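Local coordinates for glutamate ABC superfamily ATP binding cassette transporter, binding protein (PDB 5EYF) that probably serves as the extracellular solute-binding subunit of an ABC transporter, capturing glutamate in the cleft between its two lobes, at residues K47-K52 / N216-E221; G106-V111 / Y188-G193; T127-V132 / A170-N175. All blocks are in the same frame, centred on the assembly; numbering follows the deposited sequence.

Interaction 1 (K47-K52 / N216-E221)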
ATOM      1  N   LYS B  47       0.596  19.432  11.292  1.00 18.05           N
ATOM      2  CA  LYS B  47       0.964  20.126  12.531  1.00 18.52           C
ATOM      3  C   LYS B  47       2.120  19.417  13.227  1.00 18.09           C
ATOM      4  O   LYS B  47       3.062  20.067  13.705  1.00 18.86           O
ATOM      5  CB  LYS B  47      -0.248  20.227  13.456  1.00 19.19           C
ATOM      6  CG  LYS B  47      -1.352  21.122  12.916  1.00 21.13           C
ATOM      7  CD  LYS B  47      -2.555  21.086  13.811  1.00 23.12           C
ATOM      8  CE  LYS B  47      -3.570  22.098  13.371  1.00 25.15           C
ATOM      9  NZ  LYS B  47      -4.634  22.283  14.409  1.00 27.02           N
ATOM     10  N   ALA B  48       2.069  18.085  13.293  1.00 17.30           N
ATOM     11  CA  ALA B  48       3.130  17.344  13.966  1.00 16.78           C
ATOM     12  C   ALA B  48       4.466  17.496  13.239  1.00 16.17           C
ATOM     13  O   ALA B  48       5.520  17.619  13.878  1.00 16.40           O
ATOM     14  CB  ALA B  48       2.731  15.872  14.076  1.00 16.65           C
ATOM     15  N   ILE B  49       4.449  17.498  11.902  1.00 15.45           N
ATOM     16  CA  ILE B  49       5.686  17.667  11.155  1.00 14.97           C
ATOM     17  C   ILE B  49       6.259  19.041  11.408  1.00 16.41           C
ATOM     18  O   ILE B  49       7.471  19.198  11.605  1.00 17.72           O
ATOM     19  CB  ILE B  49       5.430  17.454   9.655  1.00 14.59           C
ATOM     20  CG1 ILE B  49       5.152  15.978   9.403  1.00 13.94           C
ATOM     21  CG2 ILE B  49       6.628  17.933   8.829  1.00 16.71           C
ATOM     22  CD1 ILE B  49       4.682  15.709   7.980  1.00 14.39           C
ATOM     23  N   THR B  50       5.398  20.052  11.389  1.00 16.78           N
ATOM     24  CA  THR B  50       5.863  21.406  11.622  1.00 18.64           C
ATOM     25  C   THR B  50       6.545  21.537  12.977  1.00 19.59           C
ATOM     26  O   THR B  50       7.583  22.207  13.100  1.00 21.00           O
ATOM     27  CB  THR B  50       4.686  22.369  11.520  1.00 18.55           C
ATOM     28  OG1 THR B  50       4.070  22.200  10.237  1.00 20.06           O
ATOM     29  CG2 THR B  50       5.215  23.809  11.594  1.00 19.30           C
ATOM     30  N   LYS B  51       6.009  20.875  14.001  1.00 18.71           N
ATOM     31  CA  LYS B  51       6.671  20.958  15.305  1.00 20.77           C
ATOM     32  C   LYS B  51       8.017  20.229  15.314  1.00 20.26           C
ATOM     33  O   LYS B  51       8.951  20.654  16.017  1.00 20.34           O
ATOM     34  CB  LYS B  51       5.748  20.407  16.398  1.00 23.52           C
ATOM     35  CG  LYS B  51       4.465  21.225  16.614  1.00 26.13           C
ATOM     36  CD  LYS B  51       4.761  22.689  16.961  1.00 28.51           C
ATOM     37  CE  LYS B  51       3.501  23.393  17.491  1.00 30.25           C
ATOM     38  NZ  LYS B  51       3.643  24.883  17.618  1.00 30.11           N
ATOM     39  N   LYS B  52       8.144  19.130  14.569  1.00 20.43           N
ATOM     40  CA  LYS B  52       9.448  18.479  14.456  1.00 20.63           C
ATOM     41  C   LYS B  52      10.453  19.376  13.738  1.00 20.57           C
ATOM     42  O   LYS B  52      11.622  19.456  14.137  1.00 22.45           O
ATOM     43  CB  LYS B  52       9.321  17.140  13.712  1.00 20.53           C
ATOM     44  CG  LYS B  52       8.494  16.063  14.419  1.00 20.73           C
ATOM     45  CD  LYS B  52       9.016  15.746  15.807  1.00 22.03           C
ATOM     46  CE  LYS B  52       8.398  14.452  16.313  1.00 23.39           C
ATOM     47  NZ  LYS B  52       8.761  14.297  17.763  1.00 24.83           N
ATOM     48  N   ASN B 216      10.925  14.391   5.652  1.00 17.09           N
ATOM     49  CA  ASN B 216      11.125  12.950   5.839  1.00 15.54           C
ATOM     50  C   ASN B 216      11.716  12.634   7.205  1.00 16.33           C
ATOM     51  O   ASN B 216      11.346  11.630   7.825  1.00 17.96           O
ATOM     52  CB  ASN B 216      12.016  12.376   4.736  1.00 16.50           C
ATOM     53  CG  ASN B 216      11.232  12.079   3.487  1.00 17.09           C
ATOM     54  OD1 ASN B 216      10.017  11.856   3.553  1.00 17.56           O
ATOM     55  ND2 ASN B 216      11.893  12.113   2.338  1.00 20.38           N
ATOM     56  N   GLN B 217      12.626  13.482   7.687  1.00 16.85           N
ATOM     57  CA  GLN B 217      13.189  13.279   9.012  1.00 18.70           C
ATOM     58  C   GLN B 217      12.120  13.435  10.080  1.00 18.56           C
ATOM     59  O   GLN B 217      12.090  12.678  11.054  1.00 18.95           O
ATOM     60  CB  GLN B 217      14.329  14.283   9.234  1.00 20.77           C
ATOM     61  CG  GLN B 217      14.972  14.242  10.613  1.00 26.06           C
ATOM     62  CD  GLN B 217      15.725  12.961  10.869  0.67 28.44           C
ATOM     63  OE1 GLN B 217      16.235  12.337   9.943  0.41 29.37           O
ATOM     64  NE2 GLN B 217      15.801  12.556  12.136  0.49 29.35           N
ATOM     65  N   ALA B 218      11.239  14.425   9.913  1.00 17.85           N
ATOM     66  CA  ALA B 218      10.131  14.620  10.842  1.00 17.94           C
ATOM     67  C   ALA B 218       9.248  13.378  10.907  1.00 17.82           C
ATOM     68  O   ALA B 218       8.914  12.898  11.997  1.00 16.51           O
ATOM     69  CB  ALA B 218       9.320  15.847  10.425  1.00 17.22           C
ATOM     70  N   LEU B 219       8.880  12.828   9.736  1.00 16.68           N
ATOM     71  CA  LEU B 219       8.084  11.603   9.705  1.00 15.63           C
ATOM     72  C   LEU B 219       8.812  10.461  10.391  1.00 17.27           C
ATOM     73  O   LEU B 219       8.208   9.718  11.169  1.00 17.52           O
ATOM     74  CB  LEU B 219       7.741  11.199   8.262  1.00 15.34           C
ATOM     75  CG  LEU B 219       6.681  12.067   7.582  1.00 15.45           C
ATOM     76  CD1 LEU B 219       6.682  11.783   6.078  1.00 17.61           C
ATOM     77  CD2 LEU B 219       5.326  11.777   8.214  1.00 16.29           C
ATOM     78  N   GLU B 220      10.108  10.298  10.101  0.54 18.48           N
ATOM     79  CA  GLU B 220      10.903   9.273  10.783  0.54 20.53           C
ATOM     80  C   GLU B 220      10.783   9.401  12.297  0.54 20.75           C
ATOM     81  O   GLU B 220      10.536   8.420  13.001  0.54 21.86           O
ATOM     82  CB  GLU B 220      12.370   9.372  10.356  0.54 22.62           C
ATOM     83  CG  GLU B 220      13.258   8.263  10.913  0.54 27.64           C
ATOM     84  CD  GLU B 220      14.690   8.320  10.382  0.54 34.34           C
ATOM     85  OE1 GLU B 220      15.053   9.319   9.721  0.54 36.75           O
ATOM     86  OE2 GLU B 220      15.457   7.363  10.626  0.54 37.55           O
ATOM     87  N   GLU B 221      10.954  10.617  12.808  1.00 19.40           N
ATOM     88  CA  GLU B 221      10.897  10.844  14.246  1.00 20.25           C
ATOM     89  C   GLU B 221       9.512  10.523  14.801  1.00 19.31           C
ATOM     90  O   GLU B 221       9.393   9.976  15.906  1.00 20.14           O
ATOM     91  CB  GLU B 221      11.273  12.294  14.532  1.00 21.59           C
ATOM     92  CG  GLU B 221      12.772  12.611  14.375  1.00 26.06           C
ATOM     93  CD  GLU B 221      13.095  14.085  14.622  1.00 31.55           C
ATOM     94  OE1 GLU B 221      12.367  14.744  15.408  1.00 33.39           O
ATOM     95  OE2 GLU B 221      14.079  14.587  14.024  1.00 32.96           O
TER
HETATM   96  O   HOH W   1      11.706  13.925  17.617  1.00 29.37           O
HETATM   97  O   HOH W   2      12.717  17.236  16.250  1.00 38.52           O
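The first torsion of Ile49 lays CG2 on Ala218, a small residue that Lys52 meets with CB, which the backbone places. In Ile49, CG2 stands opposite the backbone N while CG1 runs on into an extended end (chi2 171°), so the two branches reach different partners: CG2 rests on Ala218 CB at 3.8 Å, and CD1 lies across Leu219, 4.0 Å from its CD2. Lys52 CB lies 3.5 Å from Ala218 CB, and the torsions of Lys52 only direct the rest of its chain: a bend at chi2 (-57°) carries CD and CE to Glu221, whose chain they cross at a slant, Lys52 CD coming to 3.5 Å from Glu221 OE1 and Lys52 CE to 4.0 Å from Glu221 CB.

Although opposite in charge, the ends do not form a salt bridge with each other. Lys52 NZ instead makes its salt bridge with Asp225, one helical turn beyond Glu221. A water that donates to both Glu221 OE1 (2.7 Å) and the Lys52 carbonyl adds an indirect polar link at the border. The other carboxylate oxygen, OE2, uses its anti lone pair to receive Gln217 NE2 at 3.3 Å, OE2 lying almost in the plane of the Gln217 amide; this long bond, made within helix 209-225, probably helps to steady the carboxylate.

Met222 adds to the packing around Ile49 and Lys52. With the axes of the short segments 8.8 Å apart and inclined by 105°, this is a steeply crossed helix pair closing on an alanine, by which helix 209-225, late in the chain, packs onto the lobe containing helix 41-54 in this two-lobed binding-protein fold.

Interaction 2 (G106-V111 / Y188-G193)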
ATOM      1  N   GLY B 106      -6.659   2.861  -1.073  1.00 14.83           N
ATOM      2  CA  GLY B 106      -6.875   2.137  -2.319  1.00 15.20           C
ATOM      3  C   GLY B 106      -8.223   2.504  -2.873  1.00 15.59           C
ATOM      4  O   GLY B 106      -9.148   2.770  -2.114  1.00 16.30           O
ATOM      5  N   GLN B 107      -8.339   2.524  -4.195  1.00 14.64           N
ATOM      6  CA  GLN B 107      -9.608   2.951  -4.780  1.00 14.79           C
ATOM      7  C   GLN B 107     -10.704   1.920  -4.547  1.00 15.50           C
ATOM      8  O   GLN B 107     -10.463   0.715  -4.582  1.00 16.07           O
ATOM      9  CB  GLN B 107      -9.441   3.229  -6.269  1.00 15.28           C
ATOM     10  CG  GLN B 107     -10.649   3.965  -6.855  1.00 16.25           C
ATOM     11  CD  GLN B 107     -10.353   4.535  -8.219  1.00 17.30           C
ATOM     12  OE1 GLN B 107      -9.204   4.767  -8.547  1.00 20.42           O
ATOM     13  NE2 GLN B 107     -11.385   4.727  -9.032  1.00 16.94           N
ATOM     14  N   ALA B 108     -11.927   2.401  -4.334  1.00 15.27           N
ATOM     15  CA  ALA B 108     -13.041   1.529  -3.974  1.00 16.09           C
ATOM     16  C   ALA B 108     -14.335   2.086  -4.539  1.00 15.55           C
ATOM     17  O   ALA B 108     -14.356   3.139  -5.181  1.00 15.50           O
ATOM     18  CB  ALA B 108     -13.181   1.352  -2.450  1.00 16.40           C
ATOM     19  N   LEU B 109     -15.417   1.350  -4.295  1.00 15.39           N
ATOM     20  CA  LEU B 109     -16.753   1.681  -4.780  1.00 14.88           C
ATOM     21  C   LEU B 109     -17.708   1.879  -3.621  1.00 15.92           C
ATOM     22  O   LEU B 109     -17.723   1.087  -2.682  1.00 19.33           O
ATOM     23  CB  LEU B 109     -17.348   0.574  -5.630  1.00 16.14           C
ATOM     24  CG  LEU B 109     -16.643   0.197  -6.923  1.00 16.59           C
ATOM     25  CD1 LEU B 109     -17.432  -0.883  -7.670  1.00 18.04           C
ATOM     26  CD2 LEU B 109     -16.411   1.412  -7.816  1.00 17.52           C
ATOM     27  N   LEU B 110     -18.557   2.898  -3.732  1.00 16.55           N
ATOM     28  CA  LEU B 110     -19.657   3.124  -2.807  1.00 17.89           C
ATOM     29  C   LEU B 110     -20.965   2.985  -3.580  1.00 18.59           C
ATOM     30  O   LEU B 110     -21.114   3.581  -4.652  1.00 18.33           O
ATOM     31  CB  LEU B 110     -19.550   4.533  -2.197  1.00 19.15           C
ATOM     32  CG  LEU B 110     -20.575   4.956  -1.137  1.00 20.64           C
ATOM     33  CD1 LEU B 110     -20.131   4.417   0.199  1.00 21.37           C
ATOM     34  CD2 LEU B 110     -20.752   6.483  -1.073  1.00 22.22           C
ATOM     35  N   VAL B 111     -21.892   2.177  -3.054  1.00 19.14           N
ATOM     36  CA  VAL B 111     -23.192   1.939  -3.674  1.00 19.27           C
ATOM     37  C   VAL B 111     -24.265   2.014  -2.597  1.00 22.10           C
ATOM     38  O   VAL B 111     -23.982   1.926  -1.401  1.00 22.22           O
ATOM     39  CB  VAL B 111     -23.246   0.558  -4.396  1.00 20.07           C
ATOM     40  CG1 VAL B 111     -22.201   0.479  -5.507  1.00 20.33           C
ATOM     41  CG2 VAL B 111     -23.030  -0.574  -3.409  1.00 21.89           C
ATOM     42  N   TYR B 188     -25.729   3.642   2.441  1.00 30.56           N
ATOM     43  CA  TYR B 188     -24.688   3.379   1.455  1.00 28.63           C
ATOM     44  C   TYR B 188     -23.543   2.621   2.107  1.00 29.03           C
ATOM     45  O   TYR B 188     -23.288   2.772   3.302  1.00 29.39           O
ATOM     46  CB  TYR B 188     -24.184   4.686   0.847  1.00 27.01           C
ATOM     47  CG  TYR B 188     -25.315   5.394   0.166  1.00 26.76           C
ATOM     48  CD1 TYR B 188     -25.564   5.185  -1.179  1.00 28.39           C
ATOM     49  CD2 TYR B 188     -26.171   6.226   0.875  1.00 28.49           C
ATOM     50  CE1 TYR B 188     -26.609   5.790  -1.806  1.00 28.27           C
ATOM     51  CE2 TYR B 188     -27.224   6.821   0.258  1.00 29.29           C
ATOM     52  CZ  TYR B 188     -27.438   6.596  -1.086  1.00 31.06           C
ATOM     53  OH  TYR B 188     -28.489   7.197  -1.709  1.00 34.36           O
ATOM     54  N   GLU B 189     -22.856   1.799   1.312  1.00 26.37           N
ATOM     55  CA  GLU B 189     -21.754   1.008   1.850  1.00 26.18           C
ATOM     56  C   GLU B 189     -20.665   0.862   0.799  1.00 24.45           C
ATOM     57  O   GLU B 189     -20.918   0.929  -0.417  1.00 24.44           O
ATOM     58  CB  GLU B 189     -22.225  -0.382   2.330  1.00 26.74           C
ATOM     59  CG  GLU B 189     -22.757  -1.305   1.239  1.00 28.69           C
ATOM     60  CD  GLU B 189     -23.323  -2.612   1.797  1.00 29.53           C
ATOM     61  OE1 GLU B 189     -23.122  -2.872   2.997  1.00 31.93           O
ATOM     62  OE2 GLU B 189     -23.976  -3.374   1.046  1.00 31.32           O
ATOM     63  N   LEU B 190     -19.445   0.630   1.281  1.00 23.84           N
ATOM     64  CA  LEU B 190     -18.356   0.214   0.398  1.00 24.98           C
ATOM     65  C   LEU B 190     -18.547  -1.248   0.014  1.00 24.74           C
ATOM     66  O   LEU B 190     -18.999  -2.064   0.826  1.00 26.69           O
ATOM     67  CB  LEU B 190     -16.976   0.403   1.066  1.00 26.73           C
ATOM     68  CG  LEU B 190     -16.346   1.802   1.129  1.00 29.92           C
ATOM     69  CD1 LEU B 190     -17.128   2.681   2.110  1.00 32.12           C
ATOM     70  CD2 LEU B 190     -14.893   1.738   1.551  1.00 31.69           C
ATOM     71  N   VAL B 191     -18.257  -1.571  -1.244  1.00 24.78           N
ATOM     72  CA  VAL B 191     -18.389  -2.943  -1.726  1.00 25.34           C
ATOM     73  C   VAL B 191     -17.164  -3.287  -2.546  1.00 26.87           C
ATOM     74  O   VAL B 191     -16.652  -2.454  -3.310  1.00 27.00           O
ATOM     75  CB  VAL B 191     -19.666  -3.176  -2.578  1.00 26.10           C
ATOM     76  CG1 VAL B 191     -20.926  -2.939  -1.758  1.00 26.13           C
ATOM     77  CG2 VAL B 191     -19.685  -2.303  -3.835  1.00 25.68           C
ATOM     78  N   GLY B 192     -16.716  -4.532  -2.404  1.00 26.76           N
ATOM     79  CA  GLY B 192     -15.680  -5.088  -3.247  1.00 26.41           C
ATOM     80  C   GLY B 192     -14.258  -4.776  -2.850  1.00 25.71           C
ATOM     81  O   GLY B 192     -13.351  -4.990  -3.667  1.00 26.37           O
ATOM     82  N   GLY B 193     -14.013  -4.276  -1.639  1.00 24.54           N
ATOM     83  CA  GLY B 193     -12.595  -4.079  -1.306  1.00 23.29           C
ATOM     84  C   GLY B 193     -11.970  -2.941  -2.105  1.00 22.78           C
ATOM     85  O   GLY B 193     -12.640  -1.951  -2.443  1.00 24.20           O
TER
HETATM   86  O   HOH W   3     -14.367  -1.531  -4.435  1.00 21.55           O
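The ring of Tyr188 meets the Val111 carbonyl obliquely, CD1 lying 3.6 Å from Val111 O, while on the helical side it makes a T-shaped pair with Phe160. A second flat group, the Gln107 amide, is engaged by residues beyond 188-193: NE2 serves Thr172 OG1 and the Ser137 carbonyl, and OE1 accepts from Asn140 ND2. Leu110 crosses Tyr188 at about a right angle. With its CG opposite the backbone N (chi1 -177°), it swings CD1 over the peptide of Glu189, 3.6 Å from O, and within 4.0 Å of Leu190 CD1.

All this sits on an antiparallel pairing in the mixed sheet of the second lobe, where strand 103-112 also borders 170-172. Val111 and Glu189 form a hydrogen-bonded pair, with Val111 N to Glu189 O at 3.1 Å and Glu189 N to Val111 O at 2.9 Å; Leu110 and Leu190 follow as a non-hydrogen-bonded pair. On the face of Val111 and Val191, the two valines cross at about a right angle, Val111 CG2 against Val191 CG1 at 3.6 Å. Past Val191 the chain departs through two glycines, and a water donates to both Val191 O and Gly193 O. Gly192 N bonds Asp121 of the second subunit.

Interaction 3 (T127-V132 / A170-N175). With GLU (glutamic acid), chain E.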
ATOM      1  N   THR B 127     -23.597   0.488 -16.591  1.00 30.97           N
ATOM      2  CA  THR B 127     -23.466   1.134 -15.287  1.00 29.32           C
ATOM      3  C   THR B 127     -22.746   2.464 -15.423  1.00 28.53           C
ATOM      4  O   THR B 127     -21.748   2.571 -16.144  1.00 30.13           O
ATOM      5  CB  THR B 127     -22.694   0.268 -14.279  1.00 27.78           C
ATOM      6  OG1 THR B 127     -21.347   0.064 -14.737  1.00 27.51           O
ATOM      7  CG2 THR B 127     -23.384  -1.081 -14.090  1.00 27.31           C
ATOM      8  N   THR B 128     -23.226   3.461 -14.694  1.00 26.42           N
ATOM      9  CA  THR B 128     -22.594   4.771 -14.639  1.00 24.75           C
ATOM     10  C   THR B 128     -21.908   4.932 -13.291  1.00 22.37           C
ATOM     11  O   THR B 128     -22.546   4.765 -12.251  1.00 21.55           O
ATOM     12  CB  THR B 128     -23.619   5.890 -14.824  1.00 27.32           C
ATOM     13  OG1 THR B 128     -24.169   5.796 -16.138  1.00 30.43           O
ATOM     14  CG2 THR B 128     -22.954   7.224 -14.655  1.00 28.61           C
ATOM     15  N   VAL B 129     -20.622   5.279 -13.308  1.00 21.26           N
ATOM     16  CA  VAL B 129     -19.840   5.488 -12.096  1.00 20.55           C
ATOM     17  C   VAL B 129     -19.581   6.977 -11.926  1.00 21.86           C
ATOM     18  O   VAL B 129     -19.247   7.679 -12.887  1.00 22.80           O
ATOM     19  CB  VAL B 129     -18.511   4.711 -12.140  1.00 22.58           C
ATOM     20  CG1 VAL B 129     -17.873   4.750 -10.776  1.00 23.04           C
ATOM     21  CG2 VAL B 129     -18.763   3.289 -12.534  1.00 25.04           C
ATOM     22  N   LEU B 130     -19.734   7.450 -10.702  1.00 20.27           N
ATOM     23  CA  LEU B 130     -19.531   8.851 -10.372  1.00 21.87           C
ATOM     24  C   LEU B 130     -18.122   9.038  -9.842  1.00 20.69           C
ATOM     25  O   LEU B 130     -17.699   8.308  -8.946  1.00 20.12           O
ATOM     26  CB  LEU B 130     -20.554   9.292  -9.335  1.00 24.27           C
ATOM     27  CG  LEU B 130     -21.959   8.929  -9.786  1.00 29.35           C
ATOM     28  CD1 LEU B 130     -22.857   9.117  -8.624  1.00 30.17           C
ATOM     29  CD2 LEU B 130     -22.416   9.820 -10.933  1.00 31.36           C
ATOM     30  N   ALA B 131     -17.385   9.938 -10.470  0.51 21.26           N
ATOM     31  CA  ALA B 131     -16.061  10.305 -10.019  0.51 22.07           C
ATOM     32  C   ALA B 131     -15.953  11.810 -10.151  0.51 23.92           C
ATOM     33  O   ALA B 131     -16.833  12.471 -10.713  0.51 24.86           O
ATOM     34  CB  ALA B 131     -14.967   9.585 -10.820  0.51 23.01           C
ATOM     35  N   VAL B 132     -14.868  12.347  -9.634  0.51 23.31           N
ATOM     36  CA  VAL B 132     -14.622  13.780  -9.709  0.51 23.91           C
ATOM     37  C   VAL B 132     -13.989  14.120 -11.052  0.51 23.71           C
ATOM     38  O   VAL B 132     -13.120  13.399 -11.550  0.51 22.36           O
ATOM     39  CB  VAL B 132     -13.728  14.220  -8.541  0.51 23.72           C
ATOM     40  CG1 VAL B 132     -13.470  15.706  -8.625  0.51 24.52           C
ATOM     41  CG2 VAL B 132     -14.382  13.852  -7.203  0.51 22.70           C
ATOM     42  N   ALA B 170     -22.770   3.892  -8.931  1.00 18.64           N
ATOM     43  CA  ALA B 170     -21.705   3.711  -7.956  1.00 17.27           C
ATOM     44  C   ALA B 170     -20.859   4.966  -7.940  1.00 17.27           C
ATOM     45  O   ALA B 170     -20.762   5.664  -8.950  1.00 19.03           O
ATOM     46  CB  ALA B 170     -20.815   2.489  -8.285  1.00 17.75           C
HETATM   47  N   MSE B 171     -20.308   5.283  -6.771  1.00 16.74           N
HETATM   48  CA  MSE B 171     -19.353   6.372  -6.652  1.00 16.46           C
HETATM   49  C   MSE B 171     -17.985   5.773  -6.370  1.00 16.14           C
HETATM   50  O   MSE B 171     -17.889   4.795  -5.637  1.00 17.38           O
HETATM   51  CB  MSE B 171     -19.769   7.352  -5.549  1.00 18.93           C
HETATM   52  CG  MSE B 171     -18.713   8.377  -5.221  1.00 20.42           C
HETATM   53 SE   MSE B 171     -19.423   9.586  -3.886  0.76 25.13          SE
HETATM   54  CE  MSE B 171     -17.765  10.660  -3.701  1.00 25.42           C
ATOM     55  N   THR B 172     -16.942   6.368  -6.935  1.00 15.22           N
ATOM     56  CA  THR B 172     -15.588   5.875  -6.710  1.00 15.50           C
ATOM     57  C   THR B 172     -14.629   6.990  -6.316  1.00 16.36           C
ATOM     58  O   THR B 172     -14.705   8.115  -6.827  1.00 19.09           O
ATOM     59  CB  THR B 172     -15.084   5.117  -7.960  1.00 15.52           C
ATOM     60  OG1 THR B 172     -13.890   4.408  -7.609  1.00 16.81           O
ATOM     61  CG2 THR B 172     -14.792   6.031  -9.138  1.00 17.29           C
ATOM     62  N   THR B 173     -13.767   6.668  -5.345  1.00 16.09           N
ATOM     63  CA  THR B 173     -12.590   7.441  -4.967  1.00 16.94           C
ATOM     64  C   THR B 173     -11.908   6.569  -3.921  1.00 17.43           C
ATOM     65  O   THR B 173     -12.193   5.363  -3.863  1.00 15.88           O
ATOM     66  CB  THR B 173     -12.917   8.870  -4.466  1.00 18.44           C
ATOM     67  OG1 THR B 173     -11.699   9.553  -4.108  1.00 19.64           O
ATOM     68  CG2 THR B 173     -13.838   8.877  -3.244  1.00 19.54           C
ATOM     69  N   ASP B 174     -10.993   7.119  -3.139  1.00 17.64           N
ATOM     70  CA  ASP B 174     -10.223   6.274  -2.243  1.00 18.62           C
ATOM     71  C   ASP B 174     -11.123   5.723  -1.145  1.00 19.58           C
ATOM     72  O   ASP B 174     -12.013   6.418  -0.647  1.00 19.59           O
ATOM     73  CB  ASP B 174      -9.081   7.054  -1.601  1.00 18.28           C
ATOM     74  CG  ASP B 174      -8.038   7.559  -2.597  1.00 20.01           C
ATOM     75  OD1 ASP B 174      -8.021   7.077  -3.756  1.00 19.95           O
ATOM     76  OD2 ASP B 174      -7.235   8.476  -2.202  1.00 20.21           O
ATOM     77  N   ASN B 175     -10.852   4.485  -0.731  1.00 18.83           N
ATOM     78  CA  ASN B 175     -11.651   3.858   0.315  1.00 19.27           C
ATOM     79  C   ASN B 175     -11.774   4.723   1.566  1.00 20.37           C
ATOM     80  O   ASN B 175     -12.880   4.885   2.099  1.00 21.64           O
ATOM     81  CB  ASN B 175     -11.085   2.482   0.673  1.00 18.56           C
ATOM     82  CG  ASN B 175      -9.609   2.492   1.106  1.00 18.78           C
ATOM     83  OD1 ASN B 175      -8.846   3.467   0.981  1.00 18.39           O
ATOM     84  ND2 ASN B 175      -9.214   1.362   1.621  1.00 22.18           N
TER
HETATM   85  N   GLU E 301      -5.642   9.793  -3.770  1.00 19.56           N
HETATM   86  CA  GLU E 301      -6.208   9.992  -5.114  1.00 20.28           C
HETATM   87  C   GLU E 301      -5.373  10.994  -5.898  1.00 21.40           C
HETATM   88  O   GLU E 301      -4.389  11.546  -5.388  1.00 19.80           O
HETATM   89  CB  GLU E 301      -7.680  10.448  -5.052  1.00 21.92           C
HETATM   90  CG  GLU E 301      -7.965  11.571  -4.055  1.00 22.94           C
HETATM   91  CD  GLU E 301      -7.459  12.945  -4.486  1.00 24.08           C
HETATM   92  OE1 GLU E 301      -7.166  13.748  -3.594  1.00 23.07           O
HETATM   93  OE2 GLU E 301      -7.432  13.265  -5.697  1.00 25.23           O
HETATM   94  OXT GLU E 301      -5.653  11.264  -7.083  1.00 25.38           O
HETATM   95  O   HOH W   4     -13.466  10.440  -7.772  1.00 23.58           O
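This is a parallel strand pairing within the mixed sheet of the second lobe, set just before the point where the chain turns into the glutamate pocket. Val129 faces Ala170 and Leu130 faces Met171, a selenomethionine. Leu130 uses both of its backbone polar groups toward 170-175: its N reaches Ala170 O at 2.7 Å, and its O receives Thr172 N at 2.9 Å. A weak bond from Ala170 N to Thr128 O precedes them.

Side chains then sort by face. Val129 crosses Thr172 at a slant, CG1 lying 3.7 Å from Thr172 CG2 and 3.5 Å from Ala170 O. The rotation of Thr172 explains this division of labour: with OG1 opposite its own N (chi1 -168°), the methyl is left to pack on Val129 while the hydroxyl, which Gln107 also holds, bonds the Ala108 carbonyl in the next strand. On the other face Leu130 packs its CB 4.3 Å from Met171 CB, and the straight selenomethionine chain leads away; Leu163 of helix 156-164 covers Leu130. Strand 149-153 flanks 128-132 on its other side, and helix 156-164 connects 149-153 to 170-172, a beta-alpha-beta crossover that steps over 128-132.

At 173 the chain turns a corner, and Asp174, at the N-cap position of helix 175-182, presents OD2 to the ligand's amino nitrogen at 2.6 Å. Tyr200 OH also bonds OD2 and probably helps position it, while Arg70, Arg92 and Lys22 are among the other residues gripping the ligand. If, as is likely, the amino group is an ammonium, the facing carboxylate suits its recognition, charge attraction probably strengthening the short bond.

In the fold
From the N terminus, helix 41-54 comes first, and its partner appears only in helix 209-225, so interaction 1 closes the longest loop and encloses the other two. Within it, strand 103-112 opens interaction 2, closed at 188-193; inside that, 127-132 opens interaction 3, closed at 170-175. The contacts therefore nest without crossing. Interactions 2 and 3 lie side by side, centres about 9 Å apart, in one sheet of the second lobe, where Leu110 N meets Met171 O at 2.8 Å. Interaction 1 lies on the opposite side of the chain's centre, about 32 Å from interaction 2 between centres, where the returning chain is tied to the first lobe.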